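Hypothetical methylmalonyl-CoA decarboxylase alpha subunit (Sulfolobus tokodaii, PDB 1X0U) is of unproven function but belongs to the carboxyl transferase family, of the ClpP/crotonase clan, and assembles from six copies of the chain. Local coordinates at residues 166-171 with 183-188; 188-193 with 220-225; 79-84 with 94-99; 352-357 with 390-395; 101-106 with 137-142. All blocks are in the same frame, centred on the assembly; numbering follows the deposited sequence.

Contact 1: residues 166-171 with 183-188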
# COMPACT_ATOMS: atom_id res chain seq x y z
N GLN A 166 -7.92 -19.48 -17.41
CA GLN A 166 -7.85 -20.92 -17.26
C GLN A 166 -8.85 -21.61 -18.18
O GLN A 166 -10.06 -21.54 -17.95
CB GLN A 166 -8.14 -21.32 -15.82
CG GLN A 166 -7.12 -20.86 -14.81
CD GLN A 166 -7.55 -21.19 -13.40
OE1 GLN A 166 -8.37 -20.49 -12.80
NE2 GLN A 166 -7.04 -22.30 -12.89
N ILE A 167 -8.33 -22.29 -19.20
CA ILE A 167 -9.16 -23.00 -20.17
C ILE A 167 -8.93 -24.51 -20.10
O ILE A 167 -7.80 -24.97 -20.04
CB ILE A 167 -8.85 -22.52 -21.60
CG1 ILE A 167 -9.08 -21.02 -21.71
CG2 ILE A 167 -9.71 -23.25 -22.59
CD1 ILE A 167 -8.53 -20.39 -22.99
N THR A 168 -10.00 -25.29 -20.11
CA THR A 168 -9.85 -26.74 -20.06
C THR A 168 -10.43 -27.37 -21.32
O THR A 168 -11.51 -26.99 -21.76
CB THR A 168 -10.60 -27.38 -18.88
OG1 THR A 168 -12.00 -27.40 -19.17
CG2 THR A 168 -10.37 -26.61 -17.60
N ILE A 169 -9.70 -28.30 -21.92
CA ILE A 169 -10.21 -29.01 -23.08
C ILE A 169 -10.55 -30.36 -22.48
O ILE A 169 -9.66 -31.09 -22.04
CB ILE A 169 -9.16 -29.22 -24.19
CG1 ILE A 169 -8.75 -27.87 -24.79
CG2 ILE A 169 -9.74 -30.11 -25.30
CD1 ILE A 169 -7.74 -28.02 -25.90
N MET A 170 -11.84 -30.67 -22.41
CA MET A 170 -12.26 -31.96 -21.89
C MET A 170 -12.21 -32.92 -23.07
O MET A 170 -13.12 -32.94 -23.90
CB MET A 170 -13.69 -31.87 -21.33
CG MET A 170 -14.26 -33.21 -20.85
SD MET A 170 -13.09 -34.11 -19.82
CE MET A 170 -12.78 -32.80 -18.54
N ALA A 171 -11.14 -33.70 -23.16
CA ALA A 171 -10.99 -34.64 -24.27
C ALA A 171 -10.87 -36.08 -23.76
O ALA A 171 -10.08 -36.87 -24.28
CB ALA A 171 -9.76 -34.27 -25.11
N ALA A 183 -14.38 -27.54 -13.68
CA ALA A 183 -15.48 -26.69 -13.23
C ALA A 183 -14.93 -25.38 -12.69
O ALA A 183 -15.52 -24.31 -12.88
CB ALA A 183 -16.28 -27.41 -12.14
N LEU A 184 -13.79 -25.48 -12.01
CA LEU A 184 -13.15 -24.31 -11.42
C LEU A 184 -12.41 -23.41 -12.41
O LEU A 184 -12.07 -22.28 -12.06
CB LEU A 184 -12.20 -24.76 -10.30
CG LEU A 184 -12.83 -25.36 -9.04
CD1 LEU A 184 -11.72 -25.93 -8.14
CD2 LEU A 184 -13.63 -24.30 -8.30
N THR A 185 -12.16 -23.87 -13.64
CA THR A 185 -11.48 -23.02 -14.62
C THR A 185 -12.54 -22.11 -15.27
O THR A 185 -13.74 -22.28 -15.02
CB THR A 185 -10.76 -23.86 -15.70
OG1 THR A 185 -11.71 -24.64 -16.42
CG2 THR A 185 -9.71 -24.79 -15.07
N ASP A 186 -12.12 -21.15 -16.09
CA ASP A 186 -13.07 -20.20 -16.69
C ASP A 186 -13.92 -20.72 -17.86
O ASP A 186 -15.09 -20.37 -17.97
CB ASP A 186 -12.33 -18.94 -17.13
CG ASP A 186 -11.47 -18.35 -16.01
OD1 ASP A 186 -12.00 -18.08 -14.91
OD2 ASP A 186 -10.26 -18.15 -16.24
N PHE A 187 -13.33 -21.53 -18.72
CA PHE A 187 -14.05 -22.07 -19.88
C PHE A 187 -13.76 -23.55 -20.07
O PHE A 187 -12.62 -23.99 -19.93
CB PHE A 187 -13.62 -21.36 -21.17
CG PHE A 187 -13.87 -19.87 -21.17
CD1 PHE A 187 -15.12 -19.36 -21.49
CD2 PHE A 187 -12.85 -18.99 -20.83
CE1 PHE A 187 -15.36 -17.99 -21.46
CE2 PHE A 187 -13.08 -17.62 -20.80
CZ PHE A 187 -14.34 -17.12 -21.11
N ILE A 188 -14.81 -24.30 -20.38
CA ILE A 188 -14.66 -25.71 -20.65
C ILE A 188 -15.05 -25.97 -22.11
O ILE A 188 -16.19 -25.76 -22.51
CB ILE A 188 -15.56 -26.59 -19.74
CG1 ILE A 188 -15.07 -26.54 -18.29
CG2 ILE A 188 -15.51 -28.04 -20.22
CD1 ILE A 188 -15.90 -27.41 -17.35
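Q166 and D186 grip each other through two hydrogen bonds. The backbone N-H of Q166 donates to D186 OD2 at 2.9 Å, meeting the carboxylate on its anti side and tilted 27° from its plane. In return D186 N donates to Q166 O at 2.8 Å, lying in the plane of that carbonyl. F187 N adds a weak, longer bond to the same oxygen. D186 can fold back because its CG stands beside its own backbone N (chi1 -51°), which carries the carboxylate toward the start of the other strand.

Farther along, the strands pair in parallel, I167 facing F187 and T168 facing I188: a beta-alpha-beta crossover through helix 180-184, as in the ClpP/crotonase fold. T168 N donates almost straight, at 171°, to F187 O at 2.9 Å, and the CA of I188 approaches T168 O at 3.6 Å in a CA-H...O contact.

Side-chain packing is divided between the two faces of the sheet. On one, I167 CG1 reaches the F187 ring at CD2, 4.4 Å away; on the other, I188 CG1 packs 3.3 Å from T168 OG1.

The contact lies buried between layers: L249 of helix 239-252 covers I167 and F187, while helix 144-160 packs on Q166 and T185. Strand 166-170 hydrogen-bonds on its other edge to strand 129-133, and N519 of the second subunit binds D186 OD1.

Contact 2: residues 188-193 with 220-225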
# COMPACT_ATOMS: atom_id res chain seq x y z
N ILE A 188 -14.81 -24.30 -20.38
CA ILE A 188 -14.66 -25.71 -20.65
C ILE A 188 -15.05 -25.97 -22.11
O ILE A 188 -16.19 -25.76 -22.51
CB ILE A 188 -15.56 -26.59 -19.74
CG1 ILE A 188 -15.07 -26.54 -18.29
CG2 ILE A 188 -15.51 -28.04 -20.22
CD1 ILE A 188 -15.90 -27.41 -17.35
N ILE A 189 -14.07 -26.39 -22.90
CA ILE A 189 -14.28 -26.73 -24.30
C ILE A 189 -14.26 -28.26 -24.33
O ILE A 189 -13.28 -28.88 -23.93
CB ILE A 189 -13.14 -26.20 -25.17
CG1 ILE A 189 -13.12 -24.67 -25.09
CG2 ILE A 189 -13.32 -26.70 -26.60
CD1 ILE A 189 -11.85 -24.04 -25.64
N MET A 190 -15.36 -28.85 -24.77
CA MET A 190 -15.49 -30.29 -24.80
C MET A 190 -15.86 -30.81 -26.18
O MET A 190 -16.60 -30.16 -26.92
CB MET A 190 -16.56 -30.71 -23.79
CG MET A 190 -16.73 -32.20 -23.63
SD MET A 190 -17.76 -32.55 -22.22
CE MET A 190 -18.08 -34.29 -22.44
N ILE A 191 -15.33 -31.98 -26.52
CA ILE A 191 -15.61 -32.61 -27.81
C ILE A 191 -16.78 -33.57 -27.63
O ILE A 191 -16.87 -34.26 -26.62
CB ILE A 191 -14.39 -33.42 -28.32
CG1 ILE A 191 -13.18 -32.51 -28.48
CG2 ILE A 191 -14.73 -34.08 -29.66
CD1 ILE A 191 -12.45 -32.21 -27.20
N LYS A 192 -17.70 -33.61 -28.59
CA LYS A 192 -18.81 -34.53 -28.45
C LYS A 192 -18.45 -35.83 -29.14
O LYS A 192 -17.85 -35.84 -30.21
CB LYS A 192 -20.13 -33.96 -29.01
CG LYS A 192 -20.04 -33.03 -30.21
CD LYS A 192 -21.35 -32.24 -30.35
CE LYS A 192 -21.28 -31.14 -31.42
NZ LYS A 192 -21.67 -31.62 -32.78
N GLY A 193 -18.80 -36.94 -28.49
CA GLY A 193 -18.50 -38.25 -29.03
C GLY A 193 -18.59 -39.28 -27.93
O GLY A 193 -18.65 -38.95 -26.74
N GLY A 220 -23.63 -37.75 -18.89
CA GLY A 220 -22.76 -36.58 -18.93
C GLY A 220 -22.00 -36.37 -20.23
O GLY A 220 -20.83 -36.00 -20.21
N GLY A 221 -22.65 -36.62 -21.36
CA GLY A 221 -22.00 -36.43 -22.65
C GLY A 221 -21.89 -34.94 -22.94
O GLY A 221 -22.53 -34.13 -22.27
N ALA A 222 -21.09 -34.58 -23.94
CA ALA A 222 -20.92 -33.18 -24.29
C ALA A 222 -22.25 -32.44 -24.46
O ALA A 222 -22.40 -31.30 -24.03
CB ALA A 222 -20.09 -33.07 -25.55
N VAL A 223 -23.21 -33.10 -25.09
CA VAL A 223 -24.50 -32.47 -25.32
C VAL A 223 -25.24 -32.11 -24.03
O VAL A 223 -25.76 -31.00 -23.91
CB VAL A 223 -25.38 -33.35 -26.23
CG1 VAL A 223 -26.74 -32.72 -26.39
CG2 VAL A 223 -24.73 -33.52 -27.58
N VAL A 224 -25.29 -33.02 -23.06
CA VAL A 224 -25.99 -32.70 -21.82
C VAL A 224 -25.40 -31.47 -21.12
O VAL A 224 -26.14 -30.63 -20.62
CB VAL A 224 -25.97 -33.86 -20.79
CG1 VAL A 224 -26.52 -35.14 -21.41
CG2 VAL A 224 -24.58 -34.07 -20.27
N HIS A 225 -24.07 -31.36 -21.11
CA HIS A 225 -23.42 -30.24 -20.44
C HIS A 225 -23.41 -28.92 -21.22
O HIS A 225 -23.40 -27.85 -20.61
CB HIS A 225 -21.99 -30.63 -20.05
CG HIS A 225 -21.92 -31.77 -19.09
ND1 HIS A 225 -22.69 -31.84 -17.94
CD2 HIS A 225 -21.17 -32.90 -19.09
CE1 HIS A 225 -22.42 -32.96 -17.29
NE2 HIS A 225 -21.50 -33.62 -17.97
O HOH W 1 -19.69 -36.33 -25.67
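The end of strand 187-191 runs past the first turn of helix 222-229, with K192 and A222 as the nearest pair of backbones, their CA atoms 4.9 Å apart, and G221 at the N-cap position of the helix. A222 directs its methyl group at the strand end and is central to the packing. Its CB sits 3.6 Å from K192 CB and equally near the carbonyl oxygen of I191, so that it rests against both backbone and side-chain root.

M190 approaches the same alanine from the strand with an outstretched side chain. With CG anti to the backbone N (chi1 -175°) and the remaining torsions extended, the thioether runs out to the helix start. There CE lies 3.4 Å from A222 N and 3.9 Å from A222 CB, and also touches the backbone of G220 and G221, while SD passes 3.8 Å from A222 CA. The lysine takes the other direction: beyond CB the chain of K192 leads away from the helix, and its NZ forms a salt bridge with D237.

The strand lies in the sheet between strands 166-170 and 234-236, and on the helix V224 and H225 pack on Y380 and I384 of the second subunit. Polar contact between the segments is mediated by water 1, which accepts from A222 N at 2.8 Å and from G193 N at 3.0 Å. A single water thus satisfies the N-H at the helix start and that of the loop after the strand, while the apolar groups of M190 and A222 pack beside it.

Contact 3: residues 79-84 with 94-99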
# COMPACT_ATOMS: atom_id res chain seq x y z
N ASP A 79 4.31 -40.19 -15.04
CA ASP A 79 3.15 -40.58 -14.23
C ASP A 79 1.77 -40.28 -14.83
O ASP A 79 0.80 -40.13 -14.09
CB ASP A 79 3.25 -39.94 -12.84
CG ASP A 79 2.37 -40.64 -11.81
OD1 ASP A 79 1.92 -39.97 -10.87
OD2 ASP A 79 2.14 -41.86 -11.91
N GLY A 80 1.69 -40.17 -16.15
CA GLY A 80 0.41 -39.92 -16.79
C GLY A 80 0.02 -38.51 -17.25
O GLY A 80 -1.10 -38.31 -17.71
N VAL A 81 0.93 -37.55 -17.14
CA VAL A 81 0.60 -36.19 -17.57
C VAL A 81 1.82 -35.45 -18.10
O VAL A 81 2.92 -35.58 -17.57
CB VAL A 81 -0.04 -35.40 -16.38
CG1 VAL A 81 0.97 -35.22 -15.26
CG2 VAL A 81 -0.56 -34.04 -16.86
N VAL A 82 1.65 -34.70 -19.18
CA VAL A 82 2.74 -33.93 -19.75
C VAL A 82 2.50 -32.50 -19.30
O VAL A 82 1.40 -31.96 -19.47
CB VAL A 82 2.76 -33.98 -21.30
CG1 VAL A 82 4.00 -33.27 -21.83
CG2 VAL A 82 2.72 -35.42 -21.79
N THR A 83 3.53 -31.89 -18.71
CA THR A 83 3.42 -30.53 -18.22
C THR A 83 4.60 -29.68 -18.67
O THR A 83 5.72 -30.16 -18.81
CB THR A 83 3.36 -30.51 -16.67
OG1 THR A 83 4.43 -31.30 -16.14
CG2 THR A 83 2.03 -31.05 -16.17
N GLY A 84 4.32 -28.41 -18.88
CA GLY A 84 5.33 -27.48 -19.32
C GLY A 84 4.69 -26.25 -19.92
O GLY A 84 3.52 -25.94 -19.66
N PHE A 94 0.93 -21.92 -20.40
CA PHE A 94 1.25 -23.18 -19.79
C PHE A 94 0.14 -24.17 -20.10
O PHE A 94 -0.98 -23.79 -20.42
CB PHE A 94 1.39 -23.03 -18.27
CG PHE A 94 2.79 -22.68 -17.82
CD1 PHE A 94 3.25 -21.37 -17.90
CD2 PHE A 94 3.64 -23.66 -17.34
CE1 PHE A 94 4.54 -21.05 -17.50
CE2 PHE A 94 4.93 -23.36 -16.94
CZ PHE A 94 5.38 -22.06 -17.02
N ALA A 95 0.47 -25.45 -20.01
CA ALA A 95 -0.53 -26.48 -20.28
C ALA A 95 -0.09 -27.82 -19.73
O ALA A 95 1.08 -28.05 -19.46
CB ALA A 95 -0.77 -26.60 -21.79
N TYR A 96 -1.08 -28.69 -19.54
CA TYR A 96 -0.82 -30.05 -19.14
C TYR A 96 -1.73 -30.87 -20.04
O TYR A 96 -2.80 -30.41 -20.44
CB TYR A 96 -1.13 -30.31 -17.66
CG TYR A 96 -2.57 -30.20 -17.24
CD1 TYR A 96 -3.03 -29.07 -16.56
CD2 TYR A 96 -3.46 -31.25 -17.46
CE1 TYR A 96 -4.33 -28.99 -16.12
CE2 TYR A 96 -4.77 -31.18 -17.01
CZ TYR A 96 -5.20 -30.04 -16.34
OH TYR A 96 -6.51 -29.95 -15.92
N ALA A 97 -1.26 -32.05 -20.40
CA ALA A 97 -2.01 -32.94 -21.27
C ALA A 97 -1.90 -34.31 -20.64
O ALA A 97 -0.82 -34.89 -20.56
CB ALA A 97 -1.41 -32.95 -22.67
N GLN A 98 -3.03 -34.82 -20.14
CA GLN A 98 -3.05 -36.12 -19.52
C GLN A 98 -2.97 -37.19 -20.60
O GLN A 98 -3.56 -37.05 -21.67
CB GLN A 98 -4.32 -36.28 -18.68
CG GLN A 98 -4.39 -35.30 -17.51
CD GLN A 98 -5.69 -35.39 -16.74
OE1 GLN A 98 -6.78 -35.27 -17.31
NE2 GLN A 98 -5.59 -35.58 -15.43
N ASP A 99 -2.20 -38.24 -20.33
CA ASP A 99 -2.03 -39.33 -21.28
C ASP A 99 -2.90 -40.50 -20.85
O ASP A 99 -2.56 -41.20 -19.90
CB ASP A 99 -0.57 -39.76 -21.32
CG ASP A 99 -0.28 -40.68 -22.48
OD1 ASP A 99 -1.22 -41.35 -22.95
OD2 ASP A 99 0.89 -40.73 -22.91
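A97 and V82 form a hydrogen-bonded pair of the antiparallel hairpin, with bonds in both directions. V82 N reaches A97 O at 2.8 Å from well above the carbonyl plane, whereas A97 N meets V82 O at the same length but within the plane. At one end D99 N donates almost straight to G80 O, also at 2.8 Å. At the other, A95 N binds G84 O at 3.1 Å; the returning bond from G84 N to A95 O is weak. CA-H...O contacts fill in between, such as that from V81 CA to A97 O at 3.6 Å.

The non-hydrogen-bonded pairs, V81 with Q98 and T83 with Y96, turn their side chains to one face. V81 and T83 both meet Y96 CB: T83 CG2 lies 3.6 Å from it and V81 CG2 3.9 Å. Because CG of Y96 stands between the backbone N and the carbonyl carbon (chi1 66°), the ring swings away from T83, and its CD2 meets V81 CG2 obliquely. Nearby, V81 CG2 also touches Q98 CG. At the far end the F94 ring comes back to the neighbouring strand, CD2 lying 3.3 Å from G84 O.

V82, A95 and A97 occupy the other face, where helix 42-49 packs on V82 and A97. The polar ends of Q98 are held by D134 and H111. Main-chain bonds thus fix the pairing of the hairpin, while V81, T83 and the CB of Y96 pack together on one face.

Contact 4: residues 352-357 with 390-395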
# COMPACT_ATOMS: atom_id res chain seq x y z
N PHE A 352 -20.26 -14.71 -17.01
CA PHE A 352 -19.57 -14.08 -18.13
C PHE A 352 -19.09 -12.67 -17.81
O PHE A 352 -17.93 -12.33 -18.05
CB PHE A 352 -20.48 -14.01 -19.37
CG PHE A 352 -19.84 -13.33 -20.56
CD1 PHE A 352 -18.86 -13.98 -21.30
CD2 PHE A 352 -20.24 -12.06 -20.95
CE1 PHE A 352 -18.28 -13.37 -22.42
CE2 PHE A 352 -19.66 -11.44 -22.08
CZ PHE A 352 -18.68 -12.10 -22.81
N ILE A 353 -19.95 -11.82 -17.26
CA ILE A 353 -19.47 -10.47 -17.00
C ILE A 353 -18.34 -10.41 -15.95
O ILE A 353 -17.39 -9.64 -16.09
CB ILE A 353 -20.61 -9.48 -16.62
CG1 ILE A 353 -21.16 -9.79 -15.25
CG2 ILE A 353 -21.76 -9.57 -17.66
CD1 ILE A 353 -22.50 -10.51 -15.33
N ARG A 354 -18.44 -11.24 -14.91
CA ARG A 354 -17.41 -11.26 -13.88
C ARG A 354 -16.06 -11.62 -14.50
O ARG A 354 -15.04 -10.98 -14.19
CB ARG A 354 -17.76 -12.25 -12.77
CG ARG A 354 -19.08 -11.94 -12.06
CD ARG A 354 -19.17 -12.71 -10.75
NE ARG A 354 -18.39 -12.08 -9.69
CZ ARG A 354 -17.62 -12.74 -8.83
NH1 ARG A 354 -17.52 -14.05 -8.91
NH2 ARG A 354 -16.99 -12.09 -7.86
N PHE A 355 -16.06 -12.62 -15.39
CA PHE A 355 -14.82 -13.01 -16.05
C PHE A 355 -14.25 -11.85 -16.85
O PHE A 355 -13.05 -11.54 -16.74
CB PHE A 355 -15.03 -14.20 -17.00
CG PHE A 355 -13.80 -14.54 -17.81
CD1 PHE A 355 -12.84 -15.41 -17.30
CD2 PHE A 355 -13.55 -13.90 -19.02
CE1 PHE A 355 -11.65 -15.63 -17.99
CE2 PHE A 355 -12.37 -14.10 -19.70
CZ PHE A 355 -11.41 -14.97 -19.18
N CYS A 356 -15.08 -11.21 -17.66
CA CYS A 356 -14.63 -10.07 -18.46
C CYS A 356 -14.08 -9.00 -17.53
O CYS A 356 -13.01 -8.42 -17.79
CB CYS A 356 -15.78 -9.49 -19.29
SG CYS A 356 -16.32 -10.56 -20.66
N ASP A 357 -14.79 -8.75 -16.44
CA ASP A 357 -14.33 -7.74 -15.49
C ASP A 357 -12.96 -8.09 -14.92
O ASP A 357 -12.06 -7.26 -14.90
CB ASP A 357 -15.31 -7.56 -14.34
CG ASP A 357 -14.88 -6.45 -13.39
OD1 ASP A 357 -14.70 -5.31 -13.87
OD2 ASP A 357 -14.71 -6.70 -12.18
N MET A 390 -26.73 -11.35 -11.80
CA MET A 390 -26.42 -10.39 -12.86
C MET A 390 -26.27 -8.99 -12.27
O MET A 390 -25.38 -8.24 -12.65
CB MET A 390 -27.52 -10.38 -13.92
CG MET A 390 -27.52 -11.62 -14.83
SD MET A 390 -28.78 -11.57 -16.13
CE MET A 390 -28.11 -10.31 -17.18
N LEU A 391 -27.16 -8.65 -11.33
CA LEU A 391 -27.14 -7.35 -10.68
C LEU A 391 -25.81 -7.15 -9.95
O LEU A 391 -25.18 -6.10 -10.06
CB LEU A 391 -28.31 -7.25 -9.70
CG LEU A 391 -29.71 -7.42 -10.29
CD1 LEU A 391 -30.74 -7.47 -9.18
CD2 LEU A 391 -30.02 -6.28 -11.25
N TYR A 392 -25.40 -8.18 -9.22
CA TYR A 392 -24.17 -8.17 -8.46
C TYR A 392 -23.00 -8.05 -9.42
O TYR A 392 -22.15 -7.17 -9.28
CB TYR A 392 -24.04 -9.47 -7.65
CG TYR A 392 -22.84 -9.52 -6.73
CD1 TYR A 392 -21.53 -9.57 -7.24
CD2 TYR A 392 -22.99 -9.48 -5.35
CE1 TYR A 392 -20.41 -9.58 -6.39
CE2 TYR A 392 -21.89 -9.48 -4.49
CZ TYR A 392 -20.61 -9.53 -5.02
OH TYR A 392 -19.52 -9.50 -4.17
N ALA A 393 -22.96 -8.92 -10.41
CA ALA A 393 -21.88 -8.92 -11.38
C ALA A 393 -21.64 -7.58 -12.08
O ALA A 393 -20.49 -7.15 -12.23
CB ALA A 393 -22.11 -10.03 -12.38
N PHE A 394 -22.70 -6.91 -12.53
CA PHE A 394 -22.53 -5.60 -13.18
C PHE A 394 -22.13 -4.55 -12.15
O PHE A 394 -21.21 -3.76 -12.38
CB PHE A 394 -23.82 -5.16 -13.89
CG PHE A 394 -23.89 -5.57 -15.34
CD1 PHE A 394 -24.99 -6.27 -15.82
CD2 PHE A 394 -22.87 -5.23 -16.22
CE1 PHE A 394 -25.07 -6.62 -17.16
CE2 PHE A 394 -22.93 -5.58 -17.56
CZ PHE A 394 -24.04 -6.27 -18.03
N ALA A 395 -22.83 -4.52 -11.02
CA ALA A 395 -22.51 -3.55 -9.97
C ALA A 395 -21.07 -3.71 -9.48
O ALA A 395 -20.44 -2.75 -9.04
CB ALA A 395 -23.48 -3.71 -8.80
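Y392 opens the contact on helix 383-396, its ring coming loosely and obliquely toward the end of R354. Y392 CE1 lies 4.5 Å from R354 NH2, and S161 of the second subunit packs on the same tyrosine.

A393 follows and points toward helix 343-358. Its CB meets two residues of that helix, I353 and R354. The aliphatic part of the arginine touches it through CG, 3.6 Å from A393 CB, before the chain bends at chi3 (79°) and takes the guanidinium onward to a salt bridge with E396. I353 lies beside A393 too, but the modelled approach is too short to be relied on. The small alanine lies where the backbones come nearest, R354 CA and A393 CA being 5.6 Å apart.

F394 starts out away from the other helix, yet its ring returns to it. I353 CG2 sits over one face of this ring, 4.0 Å from F394 CZ, with the two side chains crossing at about a right angle.

The helix segments run nearly parallel, at 14°, with axes 8.8 Å apart. Their interface is essentially apolar: methyl and methylene groups meet an alanine and an aromatic face, while the charged groups find partners outside the two segments, R354 with E396, and D357 with K516 and H517 of the second subunit, linking this helix pair to the subunit interface.

Contact 5: residues 101-106 with 137-142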
# COMPACT_ATOMS: atom_id res chain seq x y z
N THR A 101 -3.22 -43.30 -22.02
CA THR A 101 -2.57 -44.60 -22.16
C THR A 101 -1.78 -45.00 -20.92
O THR A 101 -1.31 -46.13 -20.81
CB THR A 101 -1.60 -44.65 -23.37
OG1 THR A 101 -0.43 -43.89 -23.07
CG2 THR A 101 -2.28 -44.08 -24.61
N VAL A 102 -1.61 -44.06 -20.00
CA VAL A 102 -0.88 -44.35 -18.77
C VAL A 102 -1.88 -44.50 -17.64
O VAL A 102 -2.31 -43.53 -17.03
CB VAL A 102 0.13 -43.21 -18.44
CG1 VAL A 102 0.80 -43.47 -17.10
CG2 VAL A 102 1.19 -43.14 -19.53
N LEU A 103 -2.28 -45.74 -17.38
CA LEU A 103 -3.24 -46.05 -16.32
C LEU A 103 -4.50 -45.19 -16.49
O LEU A 103 -4.90 -44.44 -15.59
CB LEU A 103 -2.59 -45.80 -14.95
CG LEU A 103 -1.30 -46.59 -14.68
CD1 LEU A 103 -0.63 -46.11 -13.38
CD2 LEU A 103 -1.62 -48.08 -14.60
N GLY A 104 -5.12 -45.30 -17.66
CA GLY A 104 -6.32 -44.54 -17.96
C GLY A 104 -6.23 -43.06 -17.60
O GLY A 104 -7.23 -42.45 -17.24
N GLY A 105 -5.03 -42.49 -17.70
CA GLY A 105 -4.83 -41.09 -17.36
C GLY A 105 -5.22 -40.74 -15.93
O GLY A 105 -5.39 -39.57 -15.60
N SER A 106 -5.36 -41.75 -15.07
CA SER A 106 -5.75 -41.54 -13.68
C SER A 106 -4.88 -40.50 -12.97
O SER A 106 -3.72 -40.30 -13.32
CB SER A 106 -5.71 -42.87 -12.91
OG SER A 106 -4.42 -43.45 -12.95
N GLY A 137 -10.19 -40.60 -14.00
CA GLY A 137 -10.45 -40.13 -12.65
C GLY A 137 -9.31 -40.36 -11.68
O GLY A 137 -8.15 -40.43 -12.07
N ALA A 138 -9.64 -40.49 -10.40
CA ALA A 138 -8.62 -40.70 -9.37
C ALA A 138 -7.92 -42.04 -9.58
O ALA A 138 -8.50 -42.97 -10.14
CB ALA A 138 -9.25 -40.67 -8.00
N ARG A 139 -6.67 -42.13 -9.15
CA ARG A 139 -5.98 -43.40 -9.27
C ARG A 139 -6.37 -44.14 -7.99
O ARG A 139 -5.83 -43.87 -6.92
CB ARG A 139 -4.46 -43.21 -9.34
CG ARG A 139 -3.73 -44.50 -9.73
CD ARG A 139 -2.29 -44.26 -10.08
NE ARG A 139 -2.13 -43.48 -11.31
CZ ARG A 139 -1.00 -42.88 -11.65
NH1 ARG A 139 0.05 -42.96 -10.85
NH2 ARG A 139 -0.92 -42.18 -12.77
N ILE A 140 -7.33 -45.05 -8.12
CA ILE A 140 -7.81 -45.80 -6.97
C ILE A 140 -6.66 -46.46 -6.21
O ILE A 140 -6.64 -46.46 -4.99
CB ILE A 140 -8.87 -46.86 -7.39
CG1 ILE A 140 -10.07 -46.16 -8.06
CG2 ILE A 140 -9.42 -47.60 -6.17
CD1 ILE A 140 -9.74 -45.49 -9.36
N GLN A 141 -5.67 -46.98 -6.95
CA GLN A 141 -4.51 -47.63 -6.35
C GLN A 141 -3.75 -46.79 -5.31
O GLN A 141 -3.08 -47.34 -4.42
CB GLN A 141 -3.52 -48.08 -7.44
CG GLN A 141 -4.10 -49.05 -8.47
CD GLN A 141 -4.57 -48.36 -9.75
OE1 GLN A 141 -5.38 -47.44 -9.71
NE2 GLN A 141 -4.07 -48.82 -10.88
N GLU A 142 -3.85 -45.47 -5.41
CA GLU A 142 -3.17 -44.58 -4.47
C GLU A 142 -4.05 -44.06 -3.35
O GLU A 142 -3.64 -43.23 -2.55
CB GLU A 142 -2.51 -43.43 -5.23
CG GLU A 142 -1.28 -43.87 -6.03
CD GLU A 142 -0.55 -42.74 -6.70
OE1 GLU A 142 -0.34 -41.69 -6.06
OE2 GLU A 142 -0.16 -42.90 -7.88
O HOH W 2 -2.06 -41.24 -15.45
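S106 and R139 meet because their torsions turn the two polar groups together: OG of S106 lies between its backbone N and carbonyl carbon (chi1 59°), and the arginine chain, extended at first, bends at chi3 (-67°). R139 NE then donates to S106 OG at 2.8 Å, nearly straight and within the guanidinium plane. The hydroxyl in turn donates to L103 O at 2.9 Å, an oxygen that also accepts from S106 N, so the serine is pinned to its own loop while it orients the arginine.

L103 CD1 lies over the centre of one guanidinium face, 3.7 Å from R139 CZ. At the edge, water 2 accepts a weak bond from R139 NH2 and lies within hydrogen-bonding distance of V102 O and S106 O. R139 NH1 forms a salt bridge with E142 OE2 at 3.0 Å, D79 being its second partner. Closer to the backbone, S106 CA makes a CA-H...O contact with G137 O at 3.1 Å.

The two loops stand beyond the ends of neighbouring strands 91-98 and 129-133 and lead into helices 109-125 and 144-160. S146 of the latter binds R139 N, E109 N binds E142, and V437 of the second subunit packs on A138.

In the fold
Contacts 1, 2 and 3 all reach one mixed sheet. Contact 3 pairs its hairpin and contact 1 pairs strands farther across, their centres 15 Å apart. Contacts 1 and 2 share I188 and strand 187-191, and probable hydrogen bonds from M170 N to I189 O (2.8 Å) and from I189 N to T168 O (2.9 Å) continue the pairing. Contact 5 lies beyond the hairpin end, 14 Å from contact 3 between centres, joined to it by the salt bridge between D79 OD2 and R139 NH1 (2.6 Å). Contact 4 lies beside the other sheet, 38 Å from contact 5 between centres, yet meets contact 1 where F355 packs edge-to-face with F187. Contacts 1, 2, 4 and 5 touch the second subunit.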